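Local structure of Dye-decolorizing peroxidase (Irpex lacteus, 7D8M) at residues F77-V82 against E446-A450; D84-D88 against V206-W212; K223-P229 against T354-L360. The protein probably works as a heme b peroxidase of the dye-decolorizing (DyP) family, using peroxide to oxidise dyes and related substrates. All blocks are in the same frame, centred on the assembly; numbering follows the deposited sequence.

Interaction 1 (F77-V82 against E446-A450)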
loop_
_atom_site.group_PDB
_atom_site.type_symbol
_atom_site.label_atom_id
_atom_site.label_comp_id
_atom_site.label_asym_id
_atom_site.label_seq_id
_atom_site.Cartn_x
_atom_site.Cartn_y
_atom_site.Cartn_z
ATOM N N PHE A 77 5.505 -20.353 7.288
ATOM C CA PHE A 77 4.913 -21.628 6.888
ATOM C C PHE A 77 5.823 -22.790 7.272
ATOM O O PHE A 77 5.388 -23.764 7.900
ATOM C CB PHE A 77 4.668 -21.665 5.378
ATOM C CG PHE A 77 3.425 -20.962 4.920
ATOM C CD1 PHE A 77 3.106 -19.686 5.369
ATOM C CD2 PHE A 77 2.599 -21.559 3.976
ATOM C CE1 PHE A 77 1.966 -19.030 4.905
ATOM C CE2 PHE A 77 1.460 -20.907 3.497
ATOM C CZ PHE A 77 1.141 -19.643 3.966
ATOM N N GLY A 78 7.098 -22.704 6.874
ATOM C CA GLY A 78 8.037 -23.762 7.202
ATOM C C GLY A 78 8.137 -23.997 8.696
ATOM O O GLY A 78 8.061 -25.133 9.167
ATOM N N ALA A 79 8.291 -22.917 9.467
ATOM C CA ALA A 79 8.430 -23.053 10.914
ATOM C C ALA A 79 7.185 -23.638 11.556
ATOM O O ALA A 79 7.270 -24.185 12.663
ATOM C CB ALA A 79 8.759 -21.700 11.548
ATOM N N LEU A 80 6.033 -23.545 10.896
ATOM C CA LEU A 80 4.804 -24.142 11.402
ATOM C C LEU A 80 4.477 -25.472 10.733
ATOM O O LEU A 80 3.391 -26.018 10.960
ATOM C CB LEU A 80 3.641 -23.169 11.223
ATOM C CG LEU A 80 3.727 -21.944 12.126
ATOM C CD1 LEU A 80 2.656 -20.939 11.732
ATOM C CD2 LEU A 80 3.587 -22.360 13.584
ATOM N N ASN A 81 5.393 -25.990 9.913
ATOM C CA ASN A 81 5.206 -27.224 9.145
ATOM C C ASN A 81 3.925 -27.189 8.316
ATOM O O ASN A 81 3.129 -28.132 8.306
ATOM C CB ASN A 81 5.231 -28.452 10.053
ATOM C CG ASN A 81 5.593 -29.704 9.295
ATOM O OD1 ASN A 81 4.722 -30.474 8.893
ATOM N ND2 ASN A 81 6.887 -29.901 9.066
ATOM N N VAL A 82 3.734 -26.082 7.604
ATOM C CA VAL A 82 2.631 -25.918 6.669
ATOM C C VAL A 82 3.233 -25.817 5.274
ATOM O O VAL A 82 4.176 -25.047 5.056
ATOM C CB VAL A 82 1.787 -24.676 7.012
ATOM C CG1 VAL A 82 0.765 -24.396 5.915
ATOM C CG2 VAL A 82 1.100 -24.846 8.377
ATOM N N GLU A 446 -7.377 -23.895 11.987
ATOM C CA GLU A 446 -7.478 -25.260 11.489
ATOM C C GLU A 446 -6.199 -25.735 10.814
ATOM O O GLU A 446 -5.891 -26.930 10.868
ATOM C CB GLU A 446 -8.664 -25.380 10.531
ATOM C CG GLU A 446 -10.008 -25.245 11.240
ATOM C CD GLU A 446 -11.178 -25.243 10.281
ATOM O OE1 GLU A 446 -10.947 -25.165 9.054
ATOM O OE2 GLU A 446 -12.332 -25.318 10.757
ATOM N N LYS A 447 -5.438 -24.841 10.185
ATOM C CA LYS A 447 -4.196 -25.248 9.544
ATOM C C LYS A 447 -2.969 -24.792 10.323
ATOM O O LYS A 447 -2.165 -25.625 10.752
ATOM C CB LYS A 447 -4.129 -24.730 8.102
ATOM C CG LYS A 447 -3.595 -25.782 7.142
ATOM C CD LYS A 447 -3.264 -25.204 5.789
ATOM C CE LYS A 447 -2.851 -26.298 4.803
ATOM N NZ LYS A 447 -2.172 -27.454 5.453
ATOM N N PHE A 448 -2.812 -23.484 10.539
ATOM C CA PHE A 448 -1.564 -22.987 11.106
ATOM C C PHE A 448 -1.395 -23.345 12.579
ATOM O O PHE A 448 -0.263 -23.366 13.070
ATOM C CB PHE A 448 -1.480 -21.481 10.881
ATOM C CG PHE A 448 -1.370 -21.121 9.424
ATOM C CD1 PHE A 448 -0.133 -21.063 8.803
ATOM C CD2 PHE A 448 -2.501 -20.918 8.664
ATOM C CE1 PHE A 448 -0.029 -20.766 7.449
ATOM C CE2 PHE A 448 -2.401 -20.622 7.306
ATOM C CZ PHE A 448 -1.165 -20.550 6.709
ATOM N N ALA A 449 -2.478 -23.648 13.285
ATOM C CA ALA A 449 -2.394 -24.067 14.679
ATOM C C ALA A 449 -2.710 -25.554 14.856
ATOM O O ALA A 449 -3.137 -25.979 15.933
ATOM C CB ALA A 449 -3.315 -23.209 15.545
ATOM N N ALA A 450 -2.483 -26.361 13.822
ATOM C CA ALA A 450 -2.814 -27.782 13.879
ATOM C C ALA A 450 -1.887 -28.505 14.853
ATOM O O ALA A 450 -0.674 -28.583 14.624
ATOM C CB ALA A 450 -2.718 -28.403 12.488
#

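Interaction 2 (D84-D88 against V206-W212)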
loop_
_atom_site.group_PDB
_atom_site.type_symbol
_atom_site.label_atom_id
_atom_site.label_comp_id
_atom_site.label_asym_id
_atom_site.label_seq_id
_atom_site.Cartn_x
_atom_site.Cartn_y
_atom_site.Cartn_z
ATOM N N ASP A 84 3.821 -24.713 1.608
ATOM C CA ASP A 84 3.518 -23.552 0.772
ATOM C C ASP A 84 3.110 -24.063 -0.602
ATOM O O ASP A 84 3.932 -24.234 -1.498
ATOM C CB ASP A 84 4.709 -22.606 0.705
ATOM C CG ASP A 84 4.446 -21.386 -0.174
ATOM O OD1 ASP A 84 3.356 -21.299 -0.786
ATOM O OD2 ASP A 84 5.341 -20.517 -0.250
ATOM N N ASP A 85 1.814 -24.317 -0.772
ATOM C CA ASP A 85 1.264 -24.696 -2.066
ATOM C C ASP A 85 0.370 -23.596 -2.637
ATOM O O ASP A 85 -0.576 -23.874 -3.373
ATOM C CB ASP A 85 0.505 -26.025 -1.972
ATOM C CG ASP A 85 -0.489 -26.074 -0.807
ATOM O OD1 ASP A 85 -0.727 -25.034 -0.157
ATOM O OD2 ASP A 85 -1.044 -27.167 -0.544
ATOM N N LEU A 86 0.661 -22.339 -2.302
ATOM C CA LEU A 86 -0.178 -21.235 -2.755
ATOM C C LEU A 86 0.104 -20.837 -4.200
ATOM O O LEU A 86 -0.741 -20.181 -4.819
ATOM C CB LEU A 86 -0.001 -20.028 -1.824
ATOM C CG LEU A 86 -0.711 -20.054 -0.460
ATOM C CD1 LEU A 86 -0.090 -19.055 0.508
ATOM C CD2 LEU A 86 -2.179 -19.754 -0.633
ATOM N N GLN A 87 1.262 -21.221 -4.745
ATOM C CA GLN A 87 1.654 -20.939 -6.138
ATOM C C GLN A 87 1.922 -19.457 -6.385
ATOM O O GLN A 87 1.755 -18.969 -7.505
ATOM C CB GLN A 87 0.621 -21.453 -7.145
ATOM C CG GLN A 87 0.447 -22.963 -7.144
ATOM C CD GLN A 87 -0.539 -23.433 -8.196
ATOM O OE1 GLN A 87 -1.421 -24.243 -7.916
ATOM N NE2 GLN A 87 -0.393 -22.927 -9.414
ATOM N N ASP A 88 2.340 -18.724 -5.359
ATOM C CA ASP A 88 2.749 -17.331 -5.508
ATOM C C ASP A 88 4.269 -17.304 -5.441
ATOM O O ASP A 88 4.854 -17.494 -4.371
ATOM C CB ASP A 88 2.116 -16.447 -4.433
ATOM C CG ASP A 88 2.237 -14.965 -4.748
ATOM O OD1 ASP A 88 3.377 -14.444 -4.715
ATOM O OD2 ASP A 88 1.190 -14.327 -5.026
ATOM N N VAL A 206 -4.979 -18.025 -10.100
ATOM C CA VAL A 206 -4.535 -19.375 -9.738
ATOM C C VAL A 206 -5.807 -20.208 -9.617
ATOM O O VAL A 206 -6.421 -20.312 -8.548
ATOM C CB VAL A 206 -3.707 -19.392 -8.455
ATOM C CG1 VAL A 206 -3.387 -20.825 -8.029
ATOM C CG2 VAL A 206 -2.425 -18.599 -8.634
ATOM N N MET A 207 -6.231 -20.788 -10.740
ATOM C CA MET A 207 -7.408 -21.644 -10.717
ATOM C C MET A 207 -7.156 -22.910 -9.913
ATOM O O MET A 207 -8.107 -23.525 -9.425
ATOM C CB MET A 207 -7.832 -21.956 -12.152
ATOM C CG MET A 207 -8.122 -20.682 -12.951
ATOM S SD MET A 207 -8.521 -20.927 -14.691
ATOM C CE MET A 207 -10.061 -20.020 -14.819
ATOM N N ASN A 208 -5.888 -23.256 -9.717
ATOM C CA ASN A 208 -5.399 -24.405 -8.971
ATOM C C ASN A 208 -5.336 -24.175 -7.453
ATOM O O ASN A 208 -4.677 -24.956 -6.760
ATOM C CB ASN A 208 -3.999 -24.754 -9.493
ATOM C CG ASN A 208 -3.725 -26.237 -9.501
ATOM O OD1 ASN A 208 -4.565 -27.034 -9.085
ATOM N ND2 ASN A 208 -2.536 -26.620 -9.977
ATOM N N ARG A 209 -5.987 -23.143 -6.918
ATOM C CA ARG A 209 -5.653 -22.676 -5.575
ATOM C C ARG A 209 -6.172 -23.646 -4.511
ATOM O O ARG A 209 -7.319 -24.099 -4.591
ATOM C CB ARG A 209 -6.220 -21.270 -5.340
ATOM C CG ARG A 209 -5.722 -20.581 -4.062
ATOM C CD ARG A 209 -4.424 -19.796 -4.273
ATOM N NE ARG A 209 -4.623 -18.569 -5.046
ATOM C CZ ARG A 209 -3.665 -17.679 -5.300
ATOM N NH1 ARG A 209 -2.433 -17.863 -4.841
ATOM N NH2 ARG A 209 -3.939 -16.600 -6.018
ATOM N N PRO A 210 -5.351 -23.978 -3.507
ATOM C CA PRO A 210 -5.782 -24.926 -2.462
ATOM C C PRO A 210 -6.994 -24.435 -1.682
ATOM O O PRO A 210 -7.204 -23.233 -1.495
ATOM C CB PRO A 210 -4.556 -25.035 -1.546
ATOM C CG PRO A 210 -3.414 -24.610 -2.354
ATOM C CD PRO A 210 -3.922 -23.640 -3.397
ATOM N N SER A 211 -7.777 -25.397 -1.185
ATOM C CA SER A 211 -9.053 -25.075 -0.556
ATOM C C SER A 211 -8.863 -24.319 0.752
ATOM O O SER A 211 -9.635 -23.401 1.057
ATOM C CB SER A 211 -9.851 -26.357 -0.307
ATOM O OG SER A 211 -9.870 -27.186 -1.456
ATOM N N TRP A 212 -7.868 -24.715 1.555
ATOM C CA TRP A 212 -7.659 -24.082 2.856
ATOM C C TRP A 212 -7.346 -22.595 2.719
ATOM O O TRP A 212 -7.566 -21.825 3.662
ATOM C CB TRP A 212 -6.526 -24.779 3.603
ATOM C CG TRP A 212 -5.191 -24.504 2.992
ATOM C CD1 TRP A 212 -4.543 -25.268 2.063
ATOM C CD2 TRP A 212 -4.348 -23.372 3.241
ATOM N NE1 TRP A 212 -3.343 -24.688 1.731
ATOM C CE2 TRP A 212 -3.200 -23.522 2.437
ATOM C CE3 TRP A 212 -4.453 -22.245 4.061
ATOM C CZ2 TRP A 212 -2.165 -22.589 2.434
ATOM C CZ3 TRP A 212 -3.420 -21.320 4.055
ATOM C CH2 TRP A 212 -2.295 -21.497 3.249
HETATM O O HOH W 1 -0.804 -15.749 -5.955
#

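Interaction 3 (K223-P229 against T354-L360). With HEM (protoporphyrin IX containing Fe), chain B.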
loop_
_atom_site.group_PDB
_atom_site.type_symbol
_atom_site.label_atom_id
_atom_site.label_comp_id
_atom_site.label_asym_id
_atom_site.label_seq_id
_atom_site.Cartn_x
_atom_site.Cartn_y
_atom_site.Cartn_z
ATOM N N LYS A 223 8.347 -0.787 4.656
ATOM C CA LYS A 223 8.664 0.423 5.404
ATOM C C LYS A 223 9.317 1.413 4.441
ATOM O O LYS A 223 10.470 1.219 4.040
ATOM C CB LYS A 223 9.585 0.121 6.578
ATOM C CG LYS A 223 9.915 1.359 7.389
ATOM C CD LYS A 223 10.690 1.028 8.660
ATOM C CE LYS A 223 10.985 2.286 9.457
ATOM N NZ LYS A 223 12.093 3.077 8.842
ATOM N N LEU A 224 8.588 2.480 4.083
ATOM C CA LEU A 224 9.026 3.453 3.074
ATOM C C LEU A 224 9.315 4.784 3.758
ATOM O O LEU A 224 8.397 5.536 4.099
ATOM C CB LEU A 224 7.978 3.601 1.975
ATOM C CG LEU A 224 7.641 2.288 1.254
ATOM C CD1 LEU A 224 6.538 2.501 0.235
ATOM C CD2 LEU A 224 8.884 1.653 0.605
ATOM N N LYS A 225 10.600 5.050 3.975
ATOM C CA LYS A 225 11.048 6.290 4.596
ATOM C C LYS A 225 10.868 7.463 3.636
ATOM O O LYS A 225 11.129 7.336 2.441
ATOM C CB LYS A 225 12.514 6.150 4.992
ATOM C CG LYS A 225 13.173 7.401 5.530
ATOM C CD LYS A 225 14.692 7.200 5.581
ATOM C CE LYS A 225 15.317 7.776 6.846
ATOM N NZ LYS A 225 16.559 7.028 7.203
ATOM N N GLN A 226 10.429 8.611 4.157
ATOM C CA GLN A 226 10.124 9.778 3.332
ATOM C C GLN A 226 10.979 10.973 3.735
ATOM O O GLN A 226 11.074 11.305 4.925
ATOM C CB GLN A 226 8.639 10.157 3.434
ATOM C CG GLN A 226 7.716 9.208 2.675
ATOM C CD GLN A 226 6.247 9.476 2.932
ATOM O OE1 GLN A 226 5.606 8.768 3.711
ATOM N NE2 GLN A 226 5.700 10.496 2.266
ATOM N N LEU A 227 11.557 11.642 2.729
ATOM C CA LEU A 227 12.392 12.827 2.915
ATOM C C LEU A 227 11.552 14.032 2.510
ATOM O O LEU A 227 11.595 14.490 1.367
ATOM C CB LEU A 227 13.672 12.731 2.087
ATOM C CG LEU A 227 14.470 11.428 2.163
ATOM C CD1 LEU A 227 15.777 11.519 1.373
ATOM C CD2 LEU A 227 14.718 11.031 3.642
ATOM N N VAL A 228 10.789 14.551 3.463
ATOM C CA VAL A 228 9.770 15.561 3.180
ATOM C C VAL A 228 10.392 16.925 2.886
ATOM O O VAL A 228 10.013 17.559 1.882
ATOM C CB VAL A 228 8.761 15.652 4.337
ATOM C CG1 VAL A 228 7.662 16.651 4.003
ATOM C CG2 VAL A 228 8.178 14.283 4.626
ATOM N N PRO A 229 11.315 17.444 3.716
ATOM C CA PRO A 229 11.907 18.748 3.370
ATOM C C PRO A 229 12.675 18.691 2.073
ATOM O O PRO A 229 12.666 19.662 1.318
ATOM C CB PRO A 229 12.824 19.067 4.565
ATOM C CG PRO A 229 12.402 18.111 5.660
ATOM C CD PRO A 229 11.931 16.892 4.942
ATOM N N THR A 354 16.170 16.243 6.286
ATOM C CA THR A 354 15.544 15.311 7.211
ATOM C C THR A 354 16.522 14.950 8.332
ATOM O O THR A 354 17.678 14.609 8.066
ATOM C CB THR A 354 15.115 14.046 6.467
ATOM O OG1 THR A 354 14.035 14.336 5.575
ATOM C CG2 THR A 354 14.668 12.964 7.465
ATOM N N THR A 355 16.059 15.021 9.579
ATOM C CA THR A 355 16.818 14.505 10.717
ATOM C C THR A 355 16.126 13.366 11.458
ATOM O O THR A 355 16.787 12.676 12.244
ATOM C CB THR A 355 17.131 15.628 11.726
ATOM O OG1 THR A 355 15.928 16.049 12.384
ATOM C CG2 THR A 355 17.746 16.835 11.016
ATOM N N ILE A 356 14.833 13.134 11.227
ATOM C CA ILE A 356 14.063 12.131 11.954
ATOM C C ILE A 356 13.472 11.150 10.953
ATOM O O ILE A 356 13.045 11.545 9.863
ATOM C CB ILE A 356 12.944 12.777 12.796
ATOM C CG1 ILE A 356 13.514 13.845 13.729
ATOM C CG2 ILE A 356 12.193 11.724 13.605
ATOM C CD1 ILE A 356 12.421 14.676 14.421
ATOM N N ASP A 357 13.455 9.873 11.322
ATOM C CA ASP A 357 12.842 8.852 10.483
ATOM C C ASP A 357 11.326 9.012 10.514
ATOM O O ASP A 357 10.714 9.093 11.584
ATOM C CB ASP A 357 13.265 7.457 10.964
ATOM C CG ASP A 357 12.794 6.340 10.052
ATOM O OD1 ASP A 357 12.411 6.626 8.901
ATOM O OD2 ASP A 357 12.796 5.161 10.482
ATOM N N ARG A 358 10.725 9.085 9.335
ATOM C CA ARG A 358 9.282 9.189 9.180
ATOM C C ARG A 358 8.951 8.641 7.804
ATOM O O ARG A 358 9.807 8.592 6.915
ATOM C CB ARG A 358 8.779 10.640 9.323
ATOM C CG ARG A 358 9.357 11.614 8.270
ATOM C CD ARG A 358 8.695 12.995 8.358
ATOM N NE ARG A 358 8.939 13.629 9.652
ATOM C CZ ARG A 358 10.049 14.288 9.978
ATOM N NH1 ARG A 358 11.027 14.436 9.093
ATOM N NH2 ARG A 358 10.182 14.808 11.197
ATOM N N GLY A 359 7.709 8.225 7.624
ATOM C CA GLY A 359 7.363 7.701 6.320
ATOM C C GLY A 359 6.015 7.026 6.282
ATOM O O GLY A 359 5.060 7.476 6.921
ATOM N N LEU A 360 5.924 5.943 5.520
ATOM C CA LEU A 360 4.679 5.219 5.342
ATOM C C LEU A 360 4.937 3.767 5.689
ATOM O O LEU A 360 5.831 3.141 5.112
ATOM C CB LEU A 360 4.159 5.357 3.907
ATOM C CG LEU A 360 2.856 4.638 3.553
ATOM C CD1 LEU A 360 1.706 5.146 4.412
ATOM C CD2 LEU A 360 2.540 4.814 2.076
HETATM C CHA HEM B . -2.309 6.371 -4.653
HETATM C CHB HEM B . 1.212 8.377 -1.988
HETATM C CHC HEM B . 3.698 4.206 -2.195
HETATM C CHD HEM B . 0.415 2.388 -5.268
HETATM C C1A HEM B . -1.593 7.274 -3.899
HETATM C C2A HEM B . -2.030 8.602 -3.511
HETATM C C3A HEM B . -1.055 9.148 -2.761
HETATM C C4A HEM B . 0.021 8.186 -2.655
HETATM C CMA HEM B . -1.031 10.542 -2.108
HETATM C CAA HEM B . -3.392 9.235 -3.903
HETATM C CBA HEM B . -4.457 8.885 -2.864
HETATM C CGA HEM B . -5.353 7.759 -3.342
HETATM O O1A HEM B . -5.656 7.701 -4.557
HETATM O O2A HEM B . -5.793 6.930 -2.499
HETATM C C1B HEM B . 2.164 7.407 -1.787
HETATM C C2B HEM B . 3.324 7.548 -0.937
HETATM C C3B HEM B . 4.017 6.395 -1.006
HETATM C C4B HEM B . 3.306 5.493 -1.884
HETATM C CMB HEM B . 3.660 8.849 -0.151
HETATM C CAB HEM B . 5.321 5.982 -0.280
HETATM C CBB HEM B . 5.779 6.591 0.819
HETATM C C1C HEM B . 3.074 3.363 -3.100
HETATM C C2C HEM B . 3.567 2.082 -3.578
HETATM C C3C HEM B . 2.650 1.576 -4.426
HETATM C C4C HEM B . 1.565 2.535 -4.523
HETATM C CMC HEM B . 4.908 1.460 -3.117
HETATM C CAC HEM B . 2.669 0.253 -5.237
HETATM C CBC HEM B . 3.803 -0.390 -5.565
HETATM C C1D HEM B . -0.658 3.253 -5.268
HETATM C C2D HEM B . -1.982 3.004 -5.816
HETATM C C3D HEM B . -2.724 4.100 -5.651
HETATM C C4D HEM B . -1.903 5.095 -4.986
HETATM C CMD HEM B . -2.470 1.712 -6.492
HETATM C CAD HEM B . -4.188 4.279 -6.098
HETATM C CBD HEM B . -4.194 4.799 -7.539
HETATM C CGD HEM B . -5.599 4.902 -8.092
HETATM O O1D HEM B . -5.886 5.902 -8.801
HETATM O O2D HEM B . -6.438 3.997 -7.822
HETATM N NA HEM B . -0.340 7.060 -3.369
HETATM N NB HEM B . 2.176 6.139 -2.354
HETATM N NC HEM B . 1.864 3.605 -3.705
HETATM N ND HEM B . -0.648 4.537 -4.750
HETATM FE FE HEM B . 0.861 5.391 -3.667
HETATM O O HOH W 2 3.365 9.096 5.081
HETATM O O HOH W 3 11.428 13.583 6.234
HETATM O O HOH W 4 12.649 10.215 7.390
#

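Interaction 1 (F77-V82 against E446-A450)
Phe448 pushes the edge of its ring into a face of Phe77, forming a T-shaped pair with centroids 5.1 Å apart and planes at 75°. Two neighbouring atoms of that edge do the touching: Phe448 CE1 approaches Phe77 CE1 to 3.7 Å, over the face but toward its rim, and Phe448 CZ reaches Phe77 CZ at the same 3.7 Å. Further round the Phe448 ring, Leu80 CD1 lies close to the ring plane, 4.0 Å from Phe448 CD1. Val82 crosses the ring at about a right angle. With its first torsion at 172°, Val82 sets its two methyls against adjoining ring atoms, CG2 obliquely on Phe448 CD1 and CG1 on Phe448 CE1, each pair 4.0 Å apart. A Schellman motif brings Val82 into this position: Asn81, with positive phi, ends the helix, and Val82 N bonds back to Phe77 O at 2.9 Å. No hydrogen bond crosses the contact, and the buried Phe448 O has no polar partner; the Leu80 methyls are its nearest neighbours across the interface. An alanine in place of Phe77 would take away the face on which the Phe448 edge rests and would probably open a gap there, leaving the Phe448 ring freer to tilt. The Lys447 side is looser and partly exposed, with its CD 4.1 Å from Val82 CG1 and its ammonium end engaged with Trp212 in a cation-pi contact. Around this cluster, Phe72 of strand 67-72 stacks on Phe448, Phe91 of helix 89-93 meets Phe77 edge-to-face, and Leu80 rests on Ile32 of strand 24-32 and Phe38 of helix 35-49. From that same helix Lys39 NZ bonds both Leu80 O and Ala450 O, tying the ends of helices 74-79 and 441-448 together.

Interaction 2 (D84-D88 against V206-W212)
A type I beta turn from Val206 to Arg209, continued by Pro210 and Trp212, packs against Asp85, Leu86 and Gln87 in the loop that joins helix 74-79 to helix 89-93. Trp212 NE1 donates to Asp85 OD1 at 3.2 Å. The acceptor lies in the indole plane and uses its syn lone pair, and the carboxylate is turned only 24° from the ring. Asp85 reaches this spot with CG between its own N and carbonyl carbon (chi1 49°), which also lays the carboxylate alongside Pro210, OD1 3.5 Å from Pro210 CG. Leu86 crosses the indole at about a right angle, its CG 4.1 Å from Trp212 CZ2. An Asx turn steadies this loop, Asp84 OD1 accepting from Leu86 N at 3.3 Å. On the more exposed side the Gln87 amide leans on Val206, with CD 3.9 Å from Val206 CG1. Arg209, bent at chi2 and chi3, brings NH1 to Leu86 O at 2.9 Å in a weak bond, while its NE forms a salt bridge with Asp204. One water bridges Arg209 NH1 and Asp88 OD2, donating to the latter at 2.6 Å; OD2 also accepts from Ile369 N. The opposite charges of Arg209 and Asp88, not in contact, probably favour each other; the direct polar links between the loops are one sound indole bond and one weak guanidinium bond.

Interaction 3 (K223-P229 against T354-L360)
Thr354 points its hydroxyl at the start of helix 228-237: OG1 packs 3.4 Å from Pro229 CD, the Thr354 side chain crossing those of Leu227 and Pro229 at about a right angle, and it bonds Glu230 of that helix. One water donates to Thr354 OG1 and to Gln226 O and accepts from Val228 N and Arg358 NH1, so four groups share one bridge. Ile356 faces away from the other segment, yet its carbonyl oxygen lies 2.8 Å from a second water, which accepts from Arg358 N. Asp357 holds Lys223 in a salt bridge, OD2 receiving NZ at 2.7 Å on its syn lone pair. The two side chains come from opposite directions, the lysine extended until its last torsion (chi4 -76°) turns the ammonium in; NZ has a second carboxylate in Glu110. Arg358 leaves its CD against Val228 CG2, while its guanidinium reaches Glu348. The Arg358 carbonyl accepts from Gln226 N at 2.8 Å, and from here strands 217-226 and 359-366 run antiparallel in the middle of the four-stranded sheet of the second ferredoxin-like half, as in other DyP peroxidases. Gly359 forms a non-hydrogen-bonded pair with Lys225, their CA atoms only 4.3 Å apart, and its CA contacts Leu224 O at 3.3 Å; a beta carbon here would collide with that oxygen. A further water donates to both Gly359 O and Gln226 OE1, while Gln226 NE2 bonds Glu166. Leu360 forms a hydrogen-bonded pair with Leu224, each N donating to the other's O, and both side chains turn to the heme face of the sheet. Leu360 CB lies 3.7 Å from the heme vinyl carbon CBB and Leu224 CD1 3.7 Å from heme CAB, while Leu360, with Asp172 and Arg335, lies beside a bound oxygen molecule, probably from the crystallisation liquor.

Overall arrangement
Interactions 1 and 2 are neighbours, their centres 15 Å apart, and share one aromatic and aliphatic cluster: Trp212 of interaction 2 packs on Phe77, Lys447 and Phe448, and Leu86 touches Phe77. The centre of interaction 3 lies about 36 Å from that of interaction 1 and about 37 Å from that of interaction 2, which is on the opposite side of the chain's centre. Along the sequence, 77-82 with 446-450 encloses the other two, which follow each other in series. Interaction 1 therefore brings the C-terminal helix 441-448 back onto the first ferredoxin-like half. Strand 217-226 follows the loop of interaction 2 and carries one side of interaction 3, linking this peripheral packing to the sheet that lines the heme pocket.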